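Local coordinates for metallocarboxypeptidase (Trypanosoma cruzi, PDB 3DWC), which probably releases C-terminal amino acids other than proline from peptides, with broad specificity, as a metal-dependent carboxypeptidase of the M32 family, at residues D221-D226 with H271-Q276; G230-S235 with V247-K252; Q300-E305 with L425-A430. One frame throughout, in Å; residues are numbered along the deposited sequence.

How the interactions relate
From the N terminus, helix 209-222 ends at the first segment of interaction 1, whose partner is the last part of helix 259-276. The loop it closes contains interaction 2, where strand 230-234 pairs with strand 246-251, so interaction 2 is nested inside interaction 1. The two touch directly: V247 packs on F225, A272 and Q276. Interaction 3 comes later in the chain, in series with both, and closes a much longer loop between helices 294-309 and 421-441. H271 and Y274 of interaction 1 pack on S301 and Q300 of interaction 3, whereas interactions 2 and 3 do not touch. Helix 259-276 thus lies against both the sheet and helix 294-309.

Interaction 1 (D221-D226 with H271-Q276); sequences DVWKFD and HAKYEQ. With CO (cobalt (II) ion), chain Q; GLY (glycine), chain O.
The side-chain amide of Q276 grips the backbone of D226 with both its ends. D226 N donates to Q276 OE1 at 3.1 Å, approaching within the amide's own plane along a lone pair, and Q276 NE2 returns a bond of 3.1 Å to D226 O, which lies near the plane of the amide. These two nearly straight bonds fix the amide's rotation and satisfy the N-H and C=O of D226. The same NE2 sits over one face of the F225 ring, 3.8 Å from CZ and near the ring's border, with ring and amide planes 22° apart. With chi1 at -171°, the F225 ring swings away from its backbone N and brings CE1 to 3.6 Å from A272 CB. The D226 carboxylate is engaged elsewhere: OD1 accepts from D228 N, and OD2 forms a salt bridge with K37 of the second subunit. K273, bent at chi2 and chi3, brings NZ to 3.0 Å from K224 O in a weak hydrogen bond. K224 is the C-prime residue of the Schellman motif that ends helix 209-222, with F225 N bonded to M220 O. K224 NZ lies 3.1 Å from N of a bound glycine, which is hydrogen-bonded to D454 OD1. In the other segment H271 NE2 binds cobalt at 2.2 Å; H267 and H271 are the histidines of an HExxH motif and E298 is the downstream third protein ligand, the gluzincin pattern.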
loop_
_atom_site.group_PDB
_atom_site.type_symbol
_atom_site.label_atom_id
_atom_site.label_comp_id
_atom_site.label_asym_id
_atom_site.label_seq_id
_atom_site.Cartn_x
_atom_site.Cartn_y
_atom_site.Cartn_z
ATOM N N ASP B 221 -13.795 -12.626 -13.721
ATOM C CA ASP B 221 -13.291 -13.502 -14.810
ATOM C C ASP B 221 -14.141 -13.473 -16.096
ATOM O O ASP B 221 -13.616 -13.490 -17.227
ATOM C CB ASP B 221 -13.182 -14.960 -14.337
ATOM C CG ASP B 221 -12.030 -15.186 -13.358
ATOM O OD1 ASP B 221 -11.102 -14.335 -13.256
ATOM O OD2 ASP B 221 -12.044 -16.254 -12.699
ATOM N N VAL B 222 -15.465 -13.426 -15.932
ATOM C CA VAL B 222 -16.382 -13.275 -17.060
ATOM C C VAL B 222 -16.066 -11.977 -17.805
ATOM O O VAL B 222 -16.087 -11.956 -19.015
ATOM C CB VAL B 222 -17.877 -13.332 -16.602
ATOM C CG1 VAL B 222 -18.839 -12.925 -17.716
ATOM C CG2 VAL B 222 -18.210 -14.733 -16.015
ATOM N N TRP B 223 -15.739 -10.897 -17.079
ATOM C CA TRP B 223 -15.325 -9.646 -17.746
ATOM C C TRP B 223 -13.843 -9.601 -18.189
ATOM O O TRP B 223 -13.334 -8.561 -18.616
ATOM C CB TRP B 223 -15.663 -8.427 -16.870
ATOM C CG TRP B 223 -16.914 -7.771 -17.302
ATOM C CD1 TRP B 223 -17.027 -6.666 -18.073
ATOM C CD2 TRP B 223 -18.244 -8.120 -16.906
ATOM N NE1 TRP B 223 -18.346 -6.319 -18.222
ATOM C CE2 TRP B 223 -19.113 -7.200 -17.512
ATOM C CE3 TRP B 223 -18.780 -9.117 -16.091
ATOM C CZ2 TRP B 223 -20.461 -7.275 -17.374
ATOM C CZ3 TRP B 223 -20.133 -9.186 -15.969
ATOM C CH2 TRP B 223 -20.960 -8.266 -16.589
ATOM N N LYS B 224 -13.157 -10.724 -18.029
ATOM C CA LYS B 224 -11.746 -10.890 -18.376
ATOM C C LYS B 224 -10.858 -9.886 -17.665
ATOM O O LYS B 224 -9.852 -9.451 -18.182
ATOM C CB LYS B 224 -11.586 -10.920 -19.891
ATOM C CG LYS B 224 -12.629 -11.834 -20.503
ATOM C CD LYS B 224 -12.385 -12.131 -21.916
ATOM C CE LYS B 224 -13.613 -12.844 -22.536
ATOM N NZ LYS B 224 -13.871 -14.307 -22.077
ATOM N N PHE B 225 -11.223 -9.542 -16.426
ATOM C CA PHE B 225 -10.297 -8.830 -15.537
ATOM C C PHE B 225 -8.919 -9.556 -15.466
ATOM O O PHE B 225 -8.780 -10.780 -15.249
ATOM C CB PHE B 225 -10.934 -8.617 -14.159
ATOM C CG PHE B 225 -10.149 -7.713 -13.228
ATOM C CD1 PHE B 225 -10.422 -6.367 -13.139
ATOM C CD2 PHE B 225 -9.211 -8.235 -12.370
ATOM C CE1 PHE B 225 -9.726 -5.579 -12.263
ATOM C CE2 PHE B 225 -8.506 -7.453 -11.526
ATOM C CZ PHE B 225 -8.753 -6.126 -11.458
ATOM N N ASP B 226 -7.872 -8.789 -15.710
ATOM C CA ASP B 226 -6.535 -9.333 -15.557
ATOM C C ASP B 226 -6.094 -9.308 -14.073
ATOM O O ASP B 226 -5.754 -8.262 -13.542
ATOM C CB ASP B 226 -5.570 -8.525 -16.411
ATOM C CG ASP B 226 -4.149 -9.085 -16.389
ATOM O OD1 ASP B 226 -3.900 -10.171 -15.801
ATOM O OD2 ASP B 226 -3.297 -8.397 -16.974
ATOM N N HIS B 271 -15.325 0.085 -14.814
ATOM C CA HIS B 271 -14.281 1.123 -14.654
ATOM C C HIS B 271 -12.870 0.520 -14.874
ATOM O O HIS B 271 -12.065 1.043 -15.665
ATOM C CB HIS B 271 -14.325 1.756 -13.251
ATOM C CG HIS B 271 -15.445 2.730 -13.012
ATOM N ND1 HIS B 271 -15.638 3.864 -13.765
ATOM C CD2 HIS B 271 -16.367 2.790 -12.024
ATOM C CE1 HIS B 271 -16.685 4.534 -13.308
ATOM N NE2 HIS B 271 -17.136 3.909 -12.243
ATOM N N ALA B 272 -12.597 -0.617 -14.204
ATOM C CA ALA B 272 -11.301 -1.292 -14.262
ATOM C C ALA B 272 -10.872 -1.645 -15.661
ATOM O O ALA B 272 -9.677 -1.529 -16.005
ATOM C CB ALA B 272 -11.318 -2.571 -13.394
ATOM N N LYS B 273 -11.814 -2.111 -16.467
ATOM C CA LYS B 273 -11.469 -2.533 -17.839
ATOM C C LYS B 273 -10.985 -1.339 -18.630
ATOM O O LYS B 273 -10.084 -1.451 -19.462
ATOM C CB LYS B 273 -12.680 -3.153 -18.537
ATOM C CG LYS B 273 -13.154 -4.540 -17.956
ATOM C CD LYS B 273 -12.095 -5.651 -18.109
ATOM C CE LYS B 273 -11.897 -6.067 -19.599
ATOM N NZ LYS B 273 -10.843 -7.111 -19.740
ATOM N N TYR B 274 -11.564 -0.179 -18.376
ATOM C CA TYR B 274 -11.102 1.039 -19.026
ATOM C C TYR B 274 -9.658 1.345 -18.604
ATOM O O TYR B 274 -8.758 1.491 -19.468
ATOM C CB TYR B 274 -12.056 2.190 -18.718
ATOM C CG TYR B 274 -11.949 3.476 -19.521
ATOM C CD1 TYR B 274 -11.105 3.625 -20.616
ATOM C CD2 TYR B 274 -12.746 4.540 -19.189
ATOM C CE1 TYR B 274 -11.082 4.874 -21.360
ATOM C CE2 TYR B 274 -12.705 5.766 -19.887
ATOM C CZ TYR B 274 -11.880 5.906 -20.979
ATOM O OH TYR B 274 -11.885 7.094 -21.660
ATOM N N GLU B 275 -9.435 1.387 -17.287
ATOM C CA GLU B 275 -8.108 1.644 -16.726
ATOM C C GLU B 275 -7.045 0.634 -17.208
ATOM O O GLU B 275 -5.933 1.050 -17.596
ATOM C CB GLU B 275 -8.180 1.721 -15.191
ATOM C CG GLU B 275 -9.003 2.926 -14.682
ATOM C CD GLU B 275 -8.328 4.263 -15.003
ATOM O OE1 GLU B 275 -9.003 5.270 -15.319
ATOM O OE2 GLU B 275 -7.095 4.306 -14.958
ATOM N N GLN B 276 -7.383 -0.669 -17.262
ATOM C CA GLN B 276 -6.407 -1.706 -17.603
ATOM C C GLN B 276 -6.052 -1.707 -19.065
ATOM O O GLN B 276 -5.031 -2.306 -19.456
ATOM C CB GLN B 276 -6.930 -3.136 -17.268
ATOM C CG GLN B 276 -7.027 -3.433 -15.780
ATOM C CD GLN B 276 -7.153 -4.913 -15.482
ATOM O OE1 GLN B 276 -7.819 -5.691 -16.230
ATOM N NE2 GLN B 276 -6.453 -5.341 -14.417
HETATM CO CO CO Q . -18.848 4.545 -11.032
HETATM N N GLY O . -15.610 -14.165 -24.594
HETATM C CA GLY O . -14.571 -15.015 -25.237
HETATM C C GLY O . -13.732 -14.346 -26.310
HETATM O O GLY O . -12.529 -14.092 -26.111
HETATM O O HOH W 1 -20.162 5.397 -10.144
HETATM O O HOH W 2 -18.155 3.822 -9.008
HETATM O O HOH W 3 -18.015 6.409 -10.268
#

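Interaction 2 (G230-S235 with V247-K252); sequences GRLDVS and VRITTK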
loop_
_atom_site.group_PDB
_atom_site.type_symbol
_atom_site.label_atom_id
_atom_site.label_comp_id
_atom_site.label_asym_id
_atom_site.label_seq_id
_atom_site.Cartn_x
_atom_site.Cartn_y
_atom_site.Cartn_z
ATOM N N GLY B 230 -4.096 -6.474 -11.177
ATOM C CA GLY B 230 -5.127 -5.862 -10.369
ATOM C C GLY B 230 -5.584 -6.759 -9.236
ATOM O O GLY B 230 -5.097 -7.886 -9.099
ATOM N N ARG B 231 -6.471 -6.234 -8.387
ATOM C CA ARG B 231 -6.907 -6.974 -7.216
ATOM C C ARG B 231 -8.369 -6.736 -6.938
ATOM O O ARG B 231 -8.900 -5.719 -7.387
ATOM C CB ARG B 231 -6.122 -6.526 -5.975
ATOM C CG ARG B 231 -4.659 -6.872 -5.919
ATOM C CD ARG B 231 -4.118 -6.341 -4.537
ATOM N NE ARG B 231 -4.808 -7.030 -3.447
ATOM C CZ ARG B 231 -4.451 -8.223 -2.971
ATOM N NH1 ARG B 231 -3.341 -8.801 -3.371
ATOM N NH2 ARG B 231 -5.162 -8.792 -1.993
ATOM N N LEU B 232 -8.998 -7.652 -6.188
ATOM C CA LEU B 232 -10.273 -7.384 -5.476
ATOM C C LEU B 232 -10.093 -7.460 -3.953
ATOM O O LEU B 232 -9.581 -8.414 -3.460
ATOM C CB LEU B 232 -11.390 -8.387 -5.888
ATOM C CG LEU B 232 -12.726 -8.361 -5.129
ATOM C CD1 LEU B 232 -13.490 -7.082 -5.402
ATOM C CD2 LEU B 232 -13.648 -9.576 -5.391
ATOM N N ASP B 233 -10.581 -6.481 -3.211
ATOM C CA ASP B 233 -10.482 -6.503 -1.722
ATOM C C ASP B 233 -11.748 -5.889 -1.127
ATOM O O ASP B 233 -12.689 -5.653 -1.849
ATOM C CB ASP B 233 -9.246 -5.707 -1.270
ATOM C CG ASP B 233 -7.962 -6.374 -1.669
ATOM O OD1 ASP B 233 -7.627 -7.431 -1.078
ATOM O OD2 ASP B 233 -7.301 -5.875 -2.599
ATOM N N VAL B 234 -11.742 -5.596 0.181
ATOM C CA VAL B 234 -12.900 -5.052 0.918
ATOM C C VAL B 234 -12.624 -3.608 1.444
ATOM O O VAL B 234 -11.537 -3.311 1.926
ATOM C CB VAL B 234 -13.265 -6.012 2.045
ATOM C CG1 VAL B 234 -14.336 -5.427 2.971
ATOM C CG2 VAL B 234 -13.733 -7.349 1.453
ATOM N N SER B 235 -13.566 -2.695 1.226
ATOM C CA SER B 235 -13.585 -1.384 1.888
ATOM C C SER B 235 -15.021 -1.010 2.258
ATOM O O SER B 235 -15.956 -1.677 1.838
ATOM C CB SER B 235 -12.940 -0.266 1.066
ATOM O OG SER B 235 -13.660 0.048 -0.131
ATOM N N VAL B 247 -4.686 -2.330 -11.054
ATOM C CA VAL B 247 -5.986 -1.710 -10.795
ATOM C C VAL B 247 -6.667 -2.499 -9.684
ATOM O O VAL B 247 -6.803 -3.697 -9.789
ATOM C CB VAL B 247 -6.889 -1.698 -12.058
ATOM C CG1 VAL B 247 -8.358 -1.102 -11.691
ATOM C CG2 VAL B 247 -6.236 -0.949 -13.131
ATOM N N ARG B 248 -7.048 -1.821 -8.619
ATOM C CA ARG B 248 -7.498 -2.430 -7.400
ATOM C C ARG B 248 -8.902 -1.877 -7.078
ATOM O O ARG B 248 -9.066 -0.683 -6.810
ATOM C CB ARG B 248 -6.515 -2.139 -6.241
ATOM C CG ARG B 248 -5.109 -2.640 -6.552
ATOM C CD ARG B 248 -4.200 -2.639 -5.350
ATOM N NE ARG B 248 -2.860 -3.078 -5.734
ATOM C CZ ARG B 248 -1.859 -3.165 -4.877
ATOM N NH1 ARG B 248 -2.058 -2.853 -3.620
ATOM N NH2 ARG B 248 -0.644 -3.474 -5.290
ATOM N N ILE B 249 -9.877 -2.785 -7.100
ATOM C CA ILE B 249 -11.250 -2.495 -6.827
ATOM C C ILE B 249 -11.655 -3.115 -5.490
ATOM O O ILE B 249 -11.060 -4.063 -5.027
ATOM C CB ILE B 249 -12.162 -2.981 -7.962
ATOM C CG1 ILE B 249 -12.287 -4.494 -8.030
ATOM C CG2 ILE B 249 -11.674 -2.501 -9.316
ATOM C CD1 ILE B 249 -13.477 -4.865 -8.897
ATOM N N THR B 250 -12.678 -2.553 -4.865
ATOM C CA THR B 250 -13.170 -3.099 -3.620
ATOM C C THR B 250 -14.699 -3.216 -3.628
ATOM O O THR B 250 -15.394 -2.716 -4.538
ATOM C CB THR B 250 -12.797 -2.205 -2.467
ATOM O OG1 THR B 250 -13.467 -0.973 -2.638
ATOM C CG2 THR B 250 -11.294 -1.978 -2.418
ATOM N N THR B 251 -15.194 -3.869 -2.580
ATOM C CA THR B 251 -16.599 -4.062 -2.354
ATOM C C THR B 251 -16.782 -4.351 -0.877
ATOM O O THR B 251 -15.859 -4.322 -0.078
ATOM C CB THR B 251 -17.164 -5.239 -3.190
ATOM O OG1 THR B 251 -18.591 -5.230 -3.126
ATOM C CG2 THR B 251 -16.650 -6.606 -2.644
ATOM N N LYS B 252 -17.998 -4.673 -0.521
ATOM C CA LYS B 252 -18.346 -4.845 0.876
ATOM C C LYS B 252 -19.489 -5.846 0.861
ATOM O O LYS B 252 -20.296 -5.823 -0.051
ATOM C CB LYS B 252 -18.805 -3.509 1.386
ATOM C CG LYS B 252 -18.965 -3.396 2.882
ATOM C CD LYS B 252 -20.224 -2.593 3.225
ATOM C CE LYS B 252 -20.225 -1.171 2.591
ATOM N NZ LYS B 252 -21.514 -0.381 2.888
HETATM O O HOH W 4 -8.357 -3.806 -3.980
#
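R231 and R248 run side by side on one face of a parallel strand pair, R231 CD resting over one face of the R248 guanidinium, 3.7 Å from R248 NE. Under them the backbones join in regular parallel pairing: I249 N donates to R231 O at 3.1 Å, D233 N to I249 O at 3.1 Å, and S235 N to T251 O at 3.1 Å. On the opposite face L232 CD1 meets I249 CG1 at 3.9 Å. Where strand 230-234 ends, T250 OG1 donates to S235 OG at 2.7 Å, while S235 OG is also bonded to H237 O. The two strands belong to a small mixed sheet, in which strand 246-251 is central and packs V247, I249 and T251 on helix 259-276, the helix of the HExxH motif. Next outward, R231 is bent at chi3 (62°), which turns its guanidinium side-on to D233: NE donates to OD2 and NH2 to OD1, each on the syn lone pair and in the guanidinium plane, a two-bond salt bridge. A water joins D233 OD2 to I249 O. R248 is positioned by salt bridges to D246 and to D29 of the second subunit and by a cation-pi contact with W28, while R231 NH1 bonds to M33 O of that subunit.

Interaction 3 (Q300-E305 with L425-A430); sequences QSLFAE and LGAMVA
A430 presses its methyl against the backbone of helix 294-309 at the L302-F303 peptide: A430 CB lies 3.5 Å from F303 N and 3.8 Å from L302 C, and also touches the CB atoms of both residues. Here the packing is tight, with the CA atoms of F303 and A430 only 4.6 Å apart. The F303 ring adds an edge contact, its CD1 being 3.5 Å from A430 O, which lies near the ring plane; CG anti to the backbone N (chi1 -171°) sets the ring beside that carbonyl. The two segments cross at -59° with axes 7.8 Å apart at their closest, a close helix-helix crossing in which helix 421-441 offers small residues, G426, A427 and A430. Helix 294-309 also supplies the cobalt ligand E298, so this crossing packs a helix of the metal site against helix 421-441. Away from A430 the contact thins to one leucine branch: L302 CD1 reaches over the helix backbone to A427 N at 3.7 Å and A427 CB at 4.0 Å, on a flank where both residues are partly exposed; L302 also packs on the cobalt ligand H267. The loose spot is at the other flank, where V429 CG1 merely approaches Q300 NE2, at 4.2 Å. The Q300 amide is held instead by W467 and Q462 at OE1 and by V296 O at NE2. Further along helix 294-309, E305 OE1 accepts a hydrogen bond from H267 ND1, a second-shell bond that probably helps orient H267, while OE2 forms a salt bridge with R310.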
loop_
_atom_site.group_PDB
_atom_site.type_symbol
_atom_site.label_atom_id
_atom_site.label_comp_id
_atom_site.label_asym_id
_atom_site.label_seq_id
_atom_site.Cartn_x
_atom_site.Cartn_y
_atom_site.Cartn_z
ATOM N N GLN B 300 -18.479 3.481 -19.057
ATOM C CA GLN B 300 -17.938 2.147 -18.960
ATOM C C GLN B 300 -18.442 1.352 -17.752
ATOM O O GLN B 300 -18.738 0.162 -17.872
ATOM C CB GLN B 300 -16.412 2.213 -18.972
ATOM C CG GLN B 300 -15.799 3.018 -20.155
ATOM C CD GLN B 300 -16.462 2.820 -21.498
ATOM O OE1 GLN B 300 -16.363 1.753 -22.117
ATOM N NE2 GLN B 300 -17.182 3.847 -21.950
ATOM N N SER B 301 -18.542 1.955 -16.581
ATOM C CA SER B 301 -19.065 1.203 -15.446
ATOM C C SER B 301 -20.517 0.786 -15.699
ATOM O O SER B 301 -20.967 -0.337 -15.362
ATOM C CB SER B 301 -18.956 2.052 -14.194
ATOM O OG SER B 301 -19.566 3.292 -14.436
ATOM N N LEU B 302 -21.280 1.715 -16.239
ATOM C CA LEU B 302 -22.720 1.499 -16.445
ATOM C C LEU B 302 -23.041 0.667 -17.666
ATOM O O LEU B 302 -24.076 0.007 -17.742
ATOM C CB LEU B 302 -23.473 2.820 -16.449
ATOM C CG LEU B 302 -23.441 3.553 -15.104
ATOM C CD1 LEU B 302 -24.080 4.938 -15.244
ATOM C CD2 LEU B 302 -24.111 2.778 -14.001
ATOM N N PHE B 303 -22.158 0.660 -18.620
ATOM C CA PHE B 303 -22.259 -0.316 -19.694
ATOM C C PHE B 303 -22.219 -1.748 -19.123
ATOM O O PHE B 303 -23.069 -2.600 -19.443
ATOM C CB PHE B 303 -21.121 -0.071 -20.665
ATOM C CG PHE B 303 -21.231 -0.861 -21.926
ATOM C CD1 PHE B 303 -21.818 -0.325 -23.037
ATOM C CD2 PHE B 303 -20.733 -2.149 -21.981
ATOM C CE1 PHE B 303 -21.901 -1.060 -24.224
ATOM C CE2 PHE B 303 -20.758 -2.891 -23.172
ATOM C CZ PHE B 303 -21.370 -2.343 -24.295
ATOM N N ALA B 304 -21.268 -1.977 -18.212
ATOM C CA ALA B 304 -21.145 -3.250 -17.524
ATOM C C ALA B 304 -22.347 -3.534 -16.649
ATOM O O ALA B 304 -23.021 -4.542 -16.807
ATOM C CB ALA B 304 -19.795 -3.329 -16.656
ATOM N N GLU B 305 -22.603 -2.649 -15.713
ATOM C CA GLU B 305 -23.660 -2.828 -14.769
ATOM C C GLU B 305 -25.036 -2.821 -15.372
ATOM O O GLU B 305 -25.825 -3.739 -15.116
ATOM C CB GLU B 305 -23.580 -1.759 -13.663
ATOM C CG GLU B 305 -24.498 -2.061 -12.560
ATOM C CD GLU B 305 -24.751 -0.912 -11.616
ATOM O OE1 GLU B 305 -24.074 0.119 -11.668
ATOM O OE2 GLU B 305 -25.654 -1.081 -10.803
ATOM N N LEU B 425 -24.622 11.667 -17.582
ATOM C CA LEU B 425 -23.858 11.613 -18.843
ATOM C C LEU B 425 -23.272 10.220 -19.065
ATOM O O LEU B 425 -23.244 9.696 -20.191
ATOM C CB LEU B 425 -22.728 12.660 -18.871
ATOM C CG LEU B 425 -23.104 14.123 -18.706
ATOM C CD1 LEU B 425 -21.803 14.974 -18.630
ATOM C CD2 LEU B 425 -24.106 14.644 -19.816
ATOM N N GLY B 426 -22.800 9.602 -17.985
ATOM C CA GLY B 426 -22.322 8.201 -18.039
ATOM C C GLY B 426 -23.384 7.222 -18.465
ATOM O O GLY B 426 -23.151 6.320 -19.343
ATOM N N ALA B 427 -24.588 7.384 -17.907
ATOM C CA ALA B 427 -25.682 6.510 -18.265
ATOM C C ALA B 427 -26.032 6.658 -19.744
ATOM O O ALA B 427 -26.383 5.676 -20.443
ATOM C CB ALA B 427 -26.924 6.742 -17.340
ATOM N N MET B 428 -25.956 7.887 -20.240
ATOM C CA MET B 428 -26.215 8.153 -21.626
ATOM C C MET B 428 -25.168 7.617 -22.580
ATOM O O MET B 428 -25.511 7.087 -23.657
ATOM C CB MET B 428 -26.347 9.690 -21.798
ATOM C CG MET B 428 -27.565 10.224 -21.168
ATOM S SD MET B 428 -27.596 12.010 -21.136
ATOM C CE MET B 428 -28.940 12.244 -19.960
ATOM N N VAL B 429 -23.889 7.752 -22.216
ATOM C CA VAL B 429 -22.762 7.152 -22.943
ATOM C C VAL B 429 -22.927 5.643 -23.043
ATOM O O VAL B 429 -22.804 5.033 -24.116
ATOM C CB VAL B 429 -21.368 7.518 -22.316
ATOM C CG1 VAL B 429 -20.206 6.628 -22.832
ATOM C CG2 VAL B 429 -21.073 9.050 -22.447
ATOM N N ALA B 430 -23.255 5.030 -21.928
ATOM C CA ALA B 430 -23.443 3.587 -21.898
ATOM C C ALA B 430 -24.517 3.088 -22.874
ATOM O O ALA B 430 -24.306 2.092 -23.573
ATOM C CB ALA B 430 -23.723 3.127 -20.472
#